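Local atomic coordinates of EGF family domain-containing protein (Toxoplasma gondii, PDB entry 4Z80), a protein that probably serves as a parasite surface receptor of the AMA family, binding a RON2-like partner at the moving junction during host-cell invasion. Residues V26-K32 and R46-S52. Sequence-based numbering, arbitrary orientation.
Sequences VDLIWDK and RWTERKS
I29 and T48 exchange the two central backbone hydrogen bonds between V26-K32 and R46-S52, each 3.0 Å from N to O, illustrating how an antiparallel pair is zipped at its middle and adapted at its ends. At one end the second strand bulges: R50 N donates to D27 O (2.8 Å), whereas D27 N reaches K51 O almost straight, at 178°. R50 has a helix-like backbone, so R50 and K51 together face D27, as in a beta bulge, and K51 N is buried without a partner. At the other end the pairing slackens: D31 N meets R46 O (3.3 Å) from above the carbonyl plane. The R46 side chain adds a weak bond, NE to K32 O.

The charged contact is built on the bulge. R50 approaches D27 side-on, NE and NH1 both directed at OD2 (2.8 and 3.2 Å). Carboxylate and guanidinium planes are twisted apart by 50°. CG2 of I29 lies over one face of the guanidinium, toward its rim. D27 OD1 is also hydrogen-bonded to S61 OG, and R50 NH1 to the backbone O of E62.

Apolar packing occupies the other side of the sheet. With L28 CG turned between backbone N and carbonyl carbon (chi1 70°), CD2 is brought over the five-membered ring of W47 in a CH-pi contact, 3.8 Å from the centroid. L28 CD1 lies over a face of W30, whose CE3 is 4.0 Å from W47 CB. Separately, V26 CG1 makes van der Waals contact with the charged group of E49, at CD (3.5 Å).

Within a three-stranded antiparallel sheet, strand 27-30 forms one border and strand 43-51 the centre, where W47 makes backbone hydrogen bonds to K36 of strand 36-40. W30 reaches R260, in helix 252-262, by a cation-pi contact.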
loop_
_atom_site.group_PDB
_atom_site.type_symbol
_atom_site.label_atom_id
_atom_site.label_comp_id
_atom_site.label_asym_id
_atom_site.label_seq_id
_atom_site.Cartn_x
_atom_site.Cartn_y
_atom_site.Cartn_z
ATOM N N VAL A 26 1.869 14.060 -1.348
ATOM C CA VAL A 26 3.048 14.319 -2.142
ATOM C C VAL A 26 3.808 13.041 -2.463
ATOM O O VAL A 26 3.509 11.963 -1.947
ATOM C CB VAL A 26 3.994 15.300 -1.423
ATOM C CG1 VAL A 26 3.273 16.594 -1.101
ATOM C CG2 VAL A 26 4.554 14.693 -0.146
ATOM N N ASP A 27 4.793 13.193 -3.336
ATOM C CA ASP A 27 5.720 12.131 -3.675
ATOM C C ASP A 27 6.998 12.391 -2.912
ATOM O O ASP A 27 7.760 13.281 -3.276
ATOM C CB ASP A 27 5.992 12.109 -5.182
ATOM C CG ASP A 27 6.940 10.994 -5.593
ATOM O OD1 ASP A 27 6.760 9.849 -5.131
ATOM O OD2 ASP A 27 7.858 11.264 -6.396
ATOM N N LEU A 28 7.216 11.660 -1.828
ATOM C CA LEU A 28 8.434 11.852 -1.062
ATOM C C LEU A 28 9.336 10.643 -1.165
ATOM O O LEU A 28 8.901 9.528 -1.478
ATOM C CB LEU A 28 8.121 12.160 0.404
ATOM C CG LEU A 28 7.554 11.079 1.328
ATOM C CD1 LEU A 28 8.620 10.134 1.881
ATOM C CD2 LEU A 28 6.818 11.737 2.491
ATOM N N ILE A 29 10.617 10.894 -0.933
ATOM C CA ILE A 29 11.599 9.839 -0.807
ATOM C C ILE A 29 12.368 10.081 0.489
ATOM O O ILE A 29 12.500 11.226 0.933
ATOM C CB ILE A 29 12.553 9.798 -2.009
ATOM C CG1 ILE A 29 13.134 11.185 -2.257
ATOM C CG2 ILE A 29 11.817 9.307 -3.257
ATOM C CD1 ILE A 29 14.443 11.158 -2.933
ATOM N N TRP A 30 12.863 9.012 1.102
ATOM C CA TRP A 30 13.572 9.128 2.377
ATOM C C TRP A 30 15.017 9.535 2.115
ATOM O O TRP A 30 15.673 8.987 1.233
ATOM C CB TRP A 30 13.507 7.810 3.171
ATOM C CG TRP A 30 12.109 7.309 3.355
ATOM C CD1 TRP A 30 11.553 6.202 2.775
ATOM C CD2 TRP A 30 11.075 7.912 4.136
ATOM N NE1 TRP A 30 10.242 6.077 3.155
ATOM C CE2 TRP A 30 9.924 7.108 3.997
ATOM C CE3 TRP A 30 11.009 9.051 4.948
ATOM C CZ2 TRP A 30 8.721 7.412 4.625
ATOM C CZ3 TRP A 30 9.809 9.348 5.576
ATOM C CH2 TRP A 30 8.683 8.528 5.414
ATOM N N ASP A 31 15.499 10.517 2.868
ATOM C CA ASP A 31 16.899 10.919 2.783
ATOM C C ASP A 31 17.286 11.730 4.012
ATOM O O ASP A 31 16.570 12.651 4.394
ATOM C CB ASP A 31 17.156 11.730 1.517
ATOM C CG ASP A 31 18.635 11.840 1.196
ATOM O OD1 ASP A 31 19.309 12.684 1.818
ATOM O OD2 ASP A 31 19.127 11.069 0.339
ATOM N N LYS A 32 18.415 11.400 4.627
ATOM C CA LYS A 32 18.795 12.077 5.865
ATOM C C LYS A 32 19.188 13.539 5.620
ATOM O O LYS A 32 19.279 14.317 6.565
ATOM C CB LYS A 32 19.926 11.322 6.573
ATOM C CG LYS A 32 21.223 11.211 5.807
ATOM C CD LYS A 32 22.224 10.379 6.595
ATOM C CE LYS A 32 23.443 10.038 5.764
ATOM N NZ LYS A 32 24.100 11.255 5.218
ATOM N N ARG A 46 13.294 12.211 8.078
ATOM C CA ARG A 46 13.756 13.203 7.116
ATOM C C ARG A 46 13.420 12.767 5.697
ATOM O O ARG A 46 13.646 11.617 5.330
ATOM C CB ARG A 46 15.265 13.410 7.247
ATOM C CG ARG A 46 15.716 13.784 8.648
ATOM C CD ARG A 46 15.597 15.266 8.856
ATOM N NE ARG A 46 16.722 15.967 8.245
ATOM C CZ ARG A 46 16.683 17.216 7.786
ATOM N NH1 ARG A 46 17.770 17.751 7.246
ATOM N NH2 ARG A 46 15.561 17.924 7.845
ATOM N N TRP A 47 12.904 13.686 4.894
ATOM C CA TRP A 47 12.572 13.347 3.519
ATOM C C TRP A 47 12.660 14.523 2.557
ATOM O O TRP A 47 12.767 15.689 2.951
ATOM C CB TRP A 47 11.169 12.724 3.463
ATOM C CG TRP A 47 9.992 13.641 3.761
ATOM C CD1 TRP A 47 9.272 14.384 2.858
ATOM C CD2 TRP A 47 9.383 13.879 5.039
ATOM N NE1 TRP A 47 8.259 15.060 3.498
ATOM C CE2 TRP A 47 8.307 14.766 4.835
ATOM C CE3 TRP A 47 9.638 13.418 6.335
ATOM C CZ2 TRP A 47 7.500 15.214 5.877
ATOM C CZ3 TRP A 47 8.830 13.864 7.373
ATOM C CH2 TRP A 47 7.775 14.754 7.137
ATOM N N THR A 48 12.659 14.177 1.274
ATOM C CA THR A 48 12.573 15.132 0.185
ATOM C C THR A 48 11.231 14.981 -0.502
ATOM O O THR A 48 10.785 13.869 -0.773
ATOM C CB THR A 48 13.705 14.918 -0.843
ATOM O OG1 THR A 48 14.951 15.341 -0.278
ATOM C CG2 THR A 48 13.444 15.700 -2.132
ATOM N N GLU A 49 10.601 16.104 -0.804
ATOM C CA GLU A 49 9.360 16.114 -1.556
ATOM C C GLU A 49 9.681 16.374 -3.023
ATOM O O GLU A 49 10.125 17.462 -3.379
ATOM C CB GLU A 49 8.427 17.176 -0.991
ATOM C CG GLU A 49 7.126 17.341 -1.705
ATOM C CD GLU A 49 6.292 18.451 -1.096
ATOM O OE1 GLU A 49 6.132 18.457 0.154
ATOM O OE2 GLU A 49 5.815 19.325 -1.864
ATOM N N ARG A 50 9.470 15.366 -3.863
ATOM C CA ARG A 50 9.815 15.456 -5.283
ATOM C C ARG A 50 8.758 16.220 -6.066
ATOM O O ARG A 50 9.073 16.997 -6.973
ATOM C CB ARG A 50 9.995 14.057 -5.879
ATOM C CG ARG A 50 11.103 13.277 -5.210
ATOM C CD ARG A 50 11.685 12.208 -6.123
ATOM N NE ARG A 50 10.700 11.196 -6.507
ATOM C CZ ARG A 50 10.976 10.146 -7.271
ATOM N NH1 ARG A 50 10.017 9.280 -7.579
ATOM N NH2 ARG A 50 12.211 9.967 -7.722
ATOM N N LYS A 51 7.500 15.996 -5.712
ATOM C CA LYS A 51 6.401 16.715 -6.336
ATOM C C LYS A 51 5.168 16.640 -5.457
ATOM O O LYS A 51 5.066 15.782 -4.584
ATOM C CB LYS A 51 6.090 16.157 -7.733
ATOM C CG LYS A 51 5.354 14.818 -7.758
ATOM C CD LYS A 51 5.003 14.359 -9.185
ATOM C CE LYS A 51 4.079 15.331 -9.943
ATOM N NZ LYS A 51 2.642 15.274 -9.518
ATOM N N SER A 52 4.228 17.543 -5.691
ATOM C CA SER A 52 2.954 17.506 -4.991
ATOM C C SER A 52 1.873 16.949 -5.913
ATOM O O SER A 52 2.156 16.558 -7.053
ATOM C CB SER A 52 2.590 18.902 -4.498
ATOM O OG SER A 52 2.348 19.773 -5.585
#